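PDB 5CER: Bd0816 from Bdellovibrio bacteriovorus HD100, which probably acts as a serine-type D-Ala-D-Ala carboxypeptidase of the S13 peptidase family, trimming the stem peptides of cell-wall peptidoglycan. Local coordinates for residues T276-N281 with E340-I345; S296-D301 with G315-K320; G332-K337 with Q371-R376. The protein carries 2 engineered substitutions. All coordinates share one frame; numbering follows the deposited sequence.

Interaction 1 (T276-N281 with E340-I345)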
loop_
_atom_site.group_PDB
_atom_site.type_symbol
_atom_site.label_atom_id
_atom_site.label_comp_id
_atom_site.label_asym_id
_atom_site.label_seq_id
_atom_site.Cartn_x
_atom_site.Cartn_y
_atom_site.Cartn_z
ATOM N N THR A 276 -16.544 5.321 -10.479
ATOM C CA THR A 276 -16.191 5.261 -9.065
ATOM C C THR A 276 -15.437 6.495 -8.638
ATOM O O THR A 276 -15.772 7.126 -7.639
ATOM C CB THR A 276 -15.337 4.005 -8.756
ATOM O OG1 THR A 276 -16.089 2.847 -9.125
ATOM C CG2 THR A 276 -14.984 3.921 -7.295
ATOM N N LEU A 277 -14.392 6.800 -9.388
ATOM C CA LEU A 277 -13.555 7.921 -9.098
ATOM C C LEU A 277 -14.317 9.229 -9.150
ATOM O O LEU A 277 -14.132 10.057 -8.246
ATOM C CB LEU A 277 -12.307 7.955 -10.029
ATOM C CG LEU A 277 -11.227 6.863 -9.767
ATOM C CD1 LEU A 277 -10.288 6.703 -10.989
ATOM C CD2 LEU A 277 -10.440 7.161 -8.497
ATOM N N TYR A 278 -15.122 9.447 -10.191
ATOM C CA TYR A 278 -15.912 10.671 -10.295
ATOM C C TYR A 278 -16.882 10.787 -9.112
ATOM O O TYR A 278 -16.985 11.842 -8.463
ATOM C CB TYR A 278 -16.652 10.728 -11.619
ATOM C CG TYR A 278 -17.675 11.841 -11.763
ATOM C CD1 TYR A 278 -19.001 11.618 -11.386
ATOM C CD2 TYR A 278 -17.332 13.069 -12.314
ATOM C CE1 TYR A 278 -19.953 12.588 -11.499
ATOM C CE2 TYR A 278 -18.272 14.061 -12.471
ATOM C CZ TYR A 278 -19.596 13.828 -12.039
ATOM O OH TYR A 278 -20.572 14.819 -12.129
ATOM N N THR A 279 -17.577 9.712 -8.815
ATOM C CA THR A 279 -18.585 9.726 -7.743
ATOM C C THR A 279 -17.948 9.896 -6.350
ATOM O O THR A 279 -18.498 10.589 -5.504
ATOM C CB THR A 279 -19.413 8.408 -7.800
ATOM O OG1 THR A 279 -19.730 8.141 -9.166
ATOM C CG2 THR A 279 -20.676 8.429 -6.960
ATOM N N LEU A 280 -16.780 9.271 -6.155
ATOM C CA LEU A 280 -16.059 9.365 -4.880
ATOM C C LEU A 280 -15.596 10.812 -4.646
ATOM O O LEU A 280 -15.799 11.355 -3.559
ATOM C CB LEU A 280 -14.855 8.410 -4.859
ATOM C CG LEU A 280 -13.853 8.547 -3.698
ATOM C CD1 LEU A 280 -14.532 8.392 -2.360
ATOM C CD2 LEU A 280 -12.773 7.492 -3.838
ATOM N N ASN A 281 -15.026 11.419 -5.689
ATOM C CA ASN A 281 -14.653 12.819 -5.677
ATOM C C ASN A 281 -15.835 13.768 -5.391
ATOM O O ASN A 281 -15.692 14.695 -4.597
ATOM C CB ASN A 281 -13.973 13.209 -7.005
ATOM C CG ASN A 281 -13.367 14.596 -6.969
ATOM O OD1 ASN A 281 -13.927 15.571 -7.511
ATOM N ND2 ASN A 281 -12.301 14.733 -6.232
ATOM N N GLU A 340 -7.343 18.693 -13.862
ATOM C CA GLU A 340 -7.265 17.349 -13.298
ATOM C C GLU A 340 -8.004 16.331 -14.151
ATOM O O GLU A 340 -8.996 16.657 -14.801
ATOM C CB GLU A 340 -7.785 17.331 -11.896
ATOM C CG GLU A 340 -7.034 18.265 -10.963
ATOM C CD GLU A 340 -7.535 18.151 -9.521
ATOM O OE1 GLU A 340 -8.712 18.484 -9.272
ATOM O OE2 GLU A 340 -6.764 17.707 -8.625
ATOM N N PHE A 341 -7.469 15.122 -14.237
ATOM C CA PHE A 341 -8.040 14.063 -15.109
ATOM C C PHE A 341 -8.083 12.762 -14.305
ATOM O O PHE A 341 -7.054 12.364 -13.751
ATOM C CB PHE A 341 -7.178 13.841 -16.390
ATOM C CG PHE A 341 -7.229 14.993 -17.371
ATOM C CD1 PHE A 341 -6.484 16.140 -17.142
ATOM C CD2 PHE A 341 -8.030 14.930 -18.512
ATOM C CE1 PHE A 341 -6.555 17.208 -18.029
ATOM C CE2 PHE A 341 -8.094 15.972 -19.409
ATOM C CZ PHE A 341 -7.340 17.114 -19.174
ATOM N N TYR A 342 -9.247 12.115 -14.275
ATOM C CA TYR A 342 -9.374 10.773 -13.758
ATOM C C TYR A 342 -8.738 9.790 -14.768
ATOM O O TYR A 342 -8.708 10.075 -15.960
ATOM C CB TYR A 342 -10.815 10.397 -13.578
ATOM C CG TYR A 342 -11.570 11.309 -12.674
ATOM C CD1 TYR A 342 -11.227 11.393 -11.304
ATOM C CD2 TYR A 342 -12.612 12.077 -13.136
ATOM C CE1 TYR A 342 -11.891 12.201 -10.447
ATOM C CE2 TYR A 342 -13.303 12.910 -12.272
ATOM C CZ TYR A 342 -12.928 12.972 -10.941
ATOM O OH TYR A 342 -13.602 13.786 -10.048
ATOM N N PHE A 343 -8.154 8.694 -14.263
ATOM C CA PHE A 343 -7.614 7.659 -15.097
ATOM C C PHE A 343 -7.747 6.325 -14.400
ATOM O O PHE A 343 -7.764 6.240 -13.161
ATOM C CB PHE A 343 -6.143 7.898 -15.422
ATOM C CG PHE A 343 -5.217 7.683 -14.229
ATOM C CD1 PHE A 343 -4.737 6.421 -13.912
ATOM C CD2 PHE A 343 -4.849 8.755 -13.410
ATOM C CE1 PHE A 343 -3.977 6.220 -12.776
ATOM C CE2 PHE A 343 -4.045 8.546 -12.303
ATOM C CZ PHE A 343 -3.616 7.279 -11.978
ATOM N N ALA A 344 -7.771 5.262 -15.214
ATOM C CA ALA A 344 -7.561 3.887 -14.730
ATOM C C ALA A 344 -6.715 3.141 -15.766
ATOM O O ALA A 344 -6.985 3.241 -16.974
ATOM C CB ALA A 344 -8.888 3.211 -14.486
ATOM N N ILE A 345 -5.713 2.404 -15.289
ATOM C CA ILE A 345 -4.806 1.640 -16.144
ATOM C C ILE A 345 -4.736 0.233 -15.636
ATOM O O ILE A 345 -4.426 -0.006 -14.435
ATOM C CB ILE A 345 -3.403 2.239 -16.102
ATOM C CG1 ILE A 345 -3.409 3.667 -16.683
ATOM C CG2 ILE A 345 -2.445 1.397 -16.930
ATOM C CD1 ILE A 345 -2.180 4.472 -16.296
#

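Interaction 2 (S296-D301 with G315-K320)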
loop_
_atom_site.group_PDB
_atom_site.type_symbol
_atom_site.label_atom_id
_atom_site.label_comp_id
_atom_site.label_asym_id
_atom_site.label_seq_id
_atom_site.Cartn_x
_atom_site.Cartn_y
_atom_site.Cartn_z
ATOM N N SER A 296 -3.721 8.055 -1.762
ATOM C CA SER A 296 -2.330 8.460 -1.643
ATOM C C SER A 296 -1.933 9.506 -2.676
ATOM O O SER A 296 -2.493 9.524 -3.765
ATOM C CB SER A 296 -1.414 7.238 -1.791
ATOM O OG SER A 296 -1.837 6.174 -0.950
ATOM N N VAL A 297 -0.937 10.321 -2.326
ATOM C CA VAL A 297 -0.402 11.330 -3.204
ATOM C C VAL A 297 1.012 10.958 -3.568
ATOM O O VAL A 297 1.834 10.752 -2.677
ATOM C CB VAL A 297 -0.374 12.711 -2.519
ATOM C CG1 VAL A 297 0.197 13.759 -3.448
ATOM C CG2 VAL A 297 -1.793 13.098 -2.099
ATOM N N ALA A 298 1.293 10.890 -4.869
ATOM C CA ALA A 298 2.600 10.495 -5.370
ATOM C C ALA A 298 3.700 11.295 -4.714
ATOM O O ALA A 298 3.665 12.515 -4.700
ATOM C CB ALA A 298 2.683 10.635 -6.871
ATOM N N ASN A 299 4.691 10.578 -4.194
ATOM C CA ASN A 299 5.863 11.153 -3.569
ATOM C C ASN A 299 5.600 11.772 -2.203
ATOM O O ASN A 299 6.398 11.550 -1.293
ATOM C CB ASN A 299 6.596 12.131 -4.499
ATOM C CG ASN A 299 7.897 12.618 -3.941
ATOM O OD1 ASN A 299 8.077 13.819 -3.763
ATOM N ND2 ASN A 299 8.813 11.713 -3.651
ATOM N N LYS A 300 4.523 12.525 -2.052
ATOM C CA LYS A 300 4.268 13.219 -0.794
ATOM C C LYS A 300 3.808 12.350 0.371
ATOM O O LYS A 300 4.132 12.668 1.522
ATOM C CB LYS A 300 3.306 14.388 -1.018
ATOM C CG LYS A 300 3.954 15.556 -1.775
ATOM C CD LYS A 300 2.915 16.627 -2.055
ATOM C CE LYS A 300 3.309 17.591 -3.151
ATOM N NZ LYS A 300 4.281 18.572 -2.610
ATOM N N ASP A 301 3.128 11.238 0.104
ATOM C CA ASP A 301 2.819 10.274 1.179
ATOM C C ASP A 301 3.915 9.211 1.289
ATOM O O ASP A 301 3.908 8.213 0.553
ATOM C CB ASP A 301 1.460 9.636 0.956
ATOM C CG ASP A 301 0.328 10.575 1.249
ATOM O OD1 ASP A 301 0.404 11.262 2.295
ATOM O OD2 ASP A 301 -0.608 10.680 0.392
ATOM N N GLY A 315 4.210 14.526 -6.793
ATOM C CA GLY A 315 3.454 15.659 -6.278
ATOM C C GLY A 315 2.255 16.116 -7.112
ATOM O O GLY A 315 1.606 17.100 -6.764
ATOM N N SER A 316 1.940 15.377 -8.184
ATOM C CA SER A 316 0.885 15.742 -9.145
ATOM C C SER A 316 -0.111 14.628 -9.474
ATOM O O SER A 316 -0.891 14.766 -10.400
ATOM C CB SER A 316 1.551 16.169 -10.442
ATOM O OG SER A 316 2.340 17.303 -10.222
ATOM N N MET A 317 -0.047 13.515 -8.752
ATOM C CA MET A 317 -0.932 12.413 -8.993
ATOM C C MET A 317 -1.463 11.952 -7.654
ATOM O O MET A 317 -0.681 11.779 -6.681
ATOM C CB MET A 317 -0.213 11.236 -9.712
ATOM C CG MET A 317 -1.091 10.021 -9.991
ATOM S SD MET A 317 -0.164 8.669 -10.761
ATOM C CE MET A 317 0.793 8.058 -9.376
ATOM N N ILE A 318 -2.771 11.692 -7.640
ATOM C CA ILE A 318 -3.431 11.034 -6.560
ATOM C C ILE A 318 -3.797 9.662 -7.092
ATOM O O ILE A 318 -4.389 9.585 -8.136
ATOM C CB ILE A 318 -4.697 11.771 -6.170
ATOM C CG1 ILE A 318 -4.345 13.141 -5.607
ATOM C CG2 ILE A 318 -5.471 10.979 -5.114
ATOM C CD1 ILE A 318 -5.440 14.158 -5.680
ATOM N N ALA A 319 -3.447 8.576 -6.391
ATOM C CA ALA A 319 -3.677 7.250 -6.957
ATOM C C ALA A 319 -3.625 6.132 -5.961
ATOM O O ALA A 319 -3.061 6.236 -4.835
ATOM C CB ALA A 319 -2.666 6.987 -8.053
ATOM N N LYS A 320 -4.208 5.030 -6.412
ATOM C CA LYS A 320 -4.147 3.707 -5.729
ATOM C C LYS A 320 -3.529 2.688 -6.691
ATOM O O LYS A 320 -3.923 2.652 -7.852
ATOM C CB LYS A 320 -5.561 3.285 -5.346
ATOM C CG LYS A 320 -5.670 1.937 -4.687
ATOM C CD LYS A 320 -5.242 1.986 -3.227
ATOM C CE LYS A 320 -4.951 0.606 -2.666
ATOM N NZ LYS A 320 -3.623 0.149 -3.144
HETATM O O HOH W 1 -3.949 5.394 -2.519
#

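Interaction 3 (G332-K337 with Q371-R376)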
loop_
_atom_site.group_PDB
_atom_site.type_symbol
_atom_site.label_atom_id
_atom_site.label_comp_id
_atom_site.label_asym_id
_atom_site.label_seq_id
_atom_site.Cartn_x
_atom_site.Cartn_y
_atom_site.Cartn_z
ATOM N N GLY A 332 -6.820 6.745 -10.307
ATOM C CA GLY A 332 -6.791 7.975 -9.540
ATOM C C GLY A 332 -6.949 9.197 -10.417
ATOM O O GLY A 332 -7.772 9.205 -11.311
ATOM N N SER A 333 -6.194 10.258 -10.125
ATOM C CA SER A 333 -6.189 11.437 -10.970
ATOM C C SER A 333 -4.802 12.054 -11.090
ATOM O O SER A 333 -3.955 11.904 -10.218
ATOM C CB SER A 333 -7.175 12.481 -10.448
ATOM O OG SER A 333 -6.660 13.105 -9.290
ATOM N N ILE A 334 -4.600 12.765 -12.187
ATOM C CA ILE A 334 -3.362 13.492 -12.436
ATOM C C ILE A 334 -3.748 14.947 -12.495
ATOM O O ILE A 334 -4.843 15.311 -13.006
ATOM C CB ILE A 334 -2.682 13.036 -13.740
ATOM C CG1 ILE A 334 -3.620 13.089 -14.957
ATOM C CG2 ILE A 334 -2.127 11.602 -13.583
ATOM C CD1 ILE A 334 -2.919 12.746 -16.292
ATOM N N SER A 335 -2.866 15.789 -11.981
ATOM C CA SER A 335 -3.084 17.222 -11.991
ATOM C C SER A 335 -2.080 17.804 -12.997
ATOM O O SER A 335 -0.904 17.670 -12.798
ATOM C CB SER A 335 -2.851 17.794 -10.601
ATOM O OG SER A 335 -2.667 19.197 -10.647
ATOM N N THR A 336 -2.595 18.493 -14.009
ATOM C CA THR A 336 -1.828 19.000 -15.127
ATOM C C THR A 336 -2.210 20.436 -15.378
ATOM O O THR A 336 -3.216 20.930 -14.860
ATOM C CB THR A 336 -2.161 18.215 -16.408
ATOM O OG1 THR A 336 -3.440 18.617 -16.933
ATOM C CG2 THR A 336 -2.189 16.716 -16.141
ATOM N N LYS A 337 -1.439 21.109 -16.225
ATOM C CA LYS A 337 -1.755 22.490 -16.595
ATOM C C LYS A 337 -3.091 22.655 -17.333
ATOM O O LYS A 337 -3.560 23.769 -17.466
ATOM C CB LYS A 337 -0.584 23.128 -17.368
ATOM C CG LYS A 337 0.652 23.293 -16.503
ATOM C CD LYS A 337 1.715 24.173 -17.139
ATOM C CE LYS A 337 3.033 24.191 -16.355
ATOM N NZ LYS A 337 3.817 22.918 -16.553
ATOM N N GLN A 371 3.325 10.085 -19.957
ATOM C CA GLN A 371 2.892 10.425 -21.293
ATOM C C GLN A 371 1.578 11.195 -21.271
ATOM O O GLN A 371 1.459 12.264 -21.928
ATOM C CB GLN A 371 2.783 9.164 -22.134
ATOM C CG GLN A 371 2.634 9.427 -23.643
ATOM C CD GLN A 371 3.719 10.362 -24.236
ATOM O OE1 GLN A 371 4.917 10.195 -23.984
ATOM N NE2 GLN A 371 3.286 11.335 -25.043
ATOM N N LEU A 372 0.618 10.712 -20.476
ATOM C CA LEU A 372 -0.657 11.412 -20.334
ATOM C C LEU A 372 -0.435 12.809 -19.789
ATOM O O LEU A 372 -1.027 13.779 -20.281
ATOM C CB LEU A 372 -1.558 10.686 -19.353
ATOM C CG LEU A 372 -2.167 9.336 -19.706
ATOM C CD1 LEU A 372 -3.040 8.777 -18.607
ATOM C CD2 LEU A 372 -2.975 9.385 -21.014
ATOM N N ILE A 373 0.454 12.937 -18.808
ATOM C CA ILE A 373 0.815 14.273 -18.294
ATOM C C ILE A 373 1.439 15.177 -19.397
ATOM O O ILE A 373 1.024 16.329 -19.544
ATOM C CB ILE A 373 1.691 14.179 -17.027
ATOM C CG1 ILE A 373 0.820 13.622 -15.883
ATOM C CG2 ILE A 373 2.271 15.525 -16.645
ATOM C CD1 ILE A 373 1.628 13.191 -14.658
ATOM N N ASN A 374 2.403 14.655 -20.145
ATOM C CA ASN A 374 3.012 15.376 -21.233
ATOM C C ASN A 374 2.004 15.973 -22.188
ATOM O O ASN A 374 2.118 17.152 -22.533
ATOM C CB ASN A 374 3.955 14.469 -22.020
ATOM C CG ASN A 374 5.205 14.076 -21.236
ATOM O OD1 ASN A 374 5.652 14.803 -20.330
ATOM N ND2 ASN A 374 5.842 12.994 -21.661
ATOM N N LYS A 375 1.048 15.155 -22.612
ATOM C CA LYS A 375 0.012 15.553 -23.550
ATOM C C LYS A 375 -1.000 16.534 -22.977
ATOM O O LYS A 375 -1.736 17.159 -23.720
ATOM C CB LYS A 375 -0.762 14.321 -24.027
ATOM C CG LYS A 375 0.015 13.381 -24.909
ATOM C CD LYS A 375 0.342 14.035 -26.254
ATOM C CE LYS A 375 0.625 13.019 -27.343
ATOM N NZ LYS A 375 0.455 13.657 -28.683
ATOM N N ARG A 376 -1.035 16.667 -21.668
ATOM C CA ARG A 376 -1.837 17.702 -21.019
ATOM C C ARG A 376 -0.996 18.897 -20.476
ATOM O O ARG A 376 -1.348 19.559 -19.480
ATOM C CB ARG A 376 -2.698 17.018 -19.958
ATOM C CG ARG A 376 -3.832 16.272 -20.615
ATOM C CD ARG A 376 -4.276 15.088 -19.831
ATOM N NE ARG A 376 -5.163 14.289 -20.684
ATOM C CZ ARG A 376 -4.763 13.363 -21.571
ATOM N NH1 ARG A 376 -3.473 13.071 -21.743
ATOM N NH2 ARG A 376 -5.664 12.712 -22.304
#

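Interaction 1 (T276-N281 with E340-I345)
The ring of Tyr-342 lies flat against the backbone of helix 270-286, one face turned to the stretch where Leu-277 joins Tyr-278. Tyr-278 CA sits 4.2 Å from the centroid of the Tyr-342 ring and 28° off its normal, a CH-pi contact made by the main chain of the helix. Two side chains flank this spot. On one side Leu-277 CB touches Tyr-342 CD1 at 3.8 Å, while Leu-277 CD1 reaches on along the strand to Phe-343 O, 3.4 Å away. On the other, Tyr-342 CE2 meets the edge of the second tyrosine ring, 4.0 Å from Tyr-278 CD2. At the far end Asn-281 CB, one helical turn beyond Leu-277, borders the ring edge near its plane, 4.1 Å from Tyr-342 CZ. The direction of Tyr-342 comes from its first torsion: CG is anti to the carbonyl carbon (chi1 -58°), which carries the ring off the strand and onto the helix. Tyr-278 sends its hydroxyl away from this contact, to a hydrogen bond with Ala-14 O, and both tyrosines also touch Met-10 of strand 3-11. Leu-277 packs in addition on Val-37 of helix 35-47. The short axes of helix and strand pass 9.1 Å apart at 138°, with no clear hydrogen bond across them. This is helix-on-sheet packing, in which one strand tyrosine packs between helix 270-286 and the antiparallel sheet of the penicillin-binding, beta-lactamase-like fold.

Interaction 2 (S296-D301 with G315-K320)
Met-317 runs out extended as far as SD and then bends at its last torsion (chi3 74°), which lays CE against Ala-298 CB at 4.1 Å. Lys-300 lays CE 3.7 Å from Gly-315 CA, and the bend at its last torsion (chi4 -78°) then turns NZ off to a salt bridge with Glu-381. Between these side chains the backbones pair antiparallel. Ala-298 N gives Met-317 O a nearly straight bond of 2.8 Å, Ala-319 N donates to Ser-296 O, and Gly-315 N reaches Ala-298 O at 3.0 Å from above the carbonyl plane. Water 1 also bridges the two backbones, accepting from Ser-296 N and donating to Ala-319 O at 2.6 Å. The turn after Val-297 is tied back on itself, since Val-297 N donates to Asp-301 OD2 at 2.8 Å; Lys-208 forms a salt bridge with the same oxygen, so a backbone N-H and a lysine ammonium both grip it. The short, weakly bonded strand 296-297 is the outermost of the sheet within this chain, beside strand 317-324, whose other neighbour is strand 327-336. Helix 203-213 lies alongside, with Ser-296 OG hydrogen-bonded to Asn-212 OD1, and Lys-320, first residue of a Lys-Thr-Gly sequence, touches Lys-36 of helix 35-47.

Interaction 3 (G332-K337 with Q371-R376)
Ile-334 and Arg-376 give up the most surface here, followed by Thr-336 and Ile-373, where the C-terminal end of helix 356-375 packs on the antiparallel sheet of the beta-lactamase-like fold. The short axes of strand 333-336 and helix 371-375 run roughly the same way, 34° apart, with a closest approach of 8.8 Å. Ile-334 supplies the apolar centre. Its CG1 stands between the backbone N and the carbonyl carbon (chi1 53°), a crowded position from which the extended second torsion carries CD1 to the helix, into the step between two consecutive residues: Ile-334 CD1 lies 3.9 Å from Leu-372 CB and equally far from Ile-373 CG1. Two residues along the strand, Thr-336 points to the same side. Thr-336 OG1 comes within 3.5 Å of Arg-376 CB, with the methyl CG2 a little farther from that carbon at 3.9 Å. The polar partners of Thr-336 OG1 lie elsewhere, Glu-338 N and Gly-339 O, where the chain reverses into strand 339-348. No hydrogen bond crosses between the two segments. The outer face of the helix turns to a neighbouring subunit, whose backbone is hydrogen-bonded by Gln-371 and Asn-374. Arg-376, just past the helix, meets the strand with its first carbons, and its extended chain then carries the charged end away to a cation-pi contact with the Phe-341 ring. The guanidinium is also tied to the helix end: Arg-376 NH1 donates to Leu-372 O at 2.9 Å, with that oxygen at the edge of the group and only 7° out of its plane.

In the fold
All three contacts build on one antiparallel sheet. Interaction 2 adds its edge strand through backbone hydrogen bonds and a bridging water; interactions 1 and 3 set helices against it and rely on side-chain packing. Interactions 1 and 2 are buried, whereas interaction 3 is partly buried and borders a neighbouring subunit. Strand 327-336, which carries interaction 3, lies between the strands of the other two: Ser-333 and Ser-335 pair with Ile-318 and Ser-316 of interaction 2, Gly-332 and Ile-334 with Phe-343 and Phe-341 of interaction 1. Phe-343 links the first two contacts directly, its CZ lying 3.9 Å from Met-317 SD. Alternation along strand 339-348 separates the two helices: Tyr-342 faces helix 270-286, Phe-341 meets Arg-376 of interaction 3.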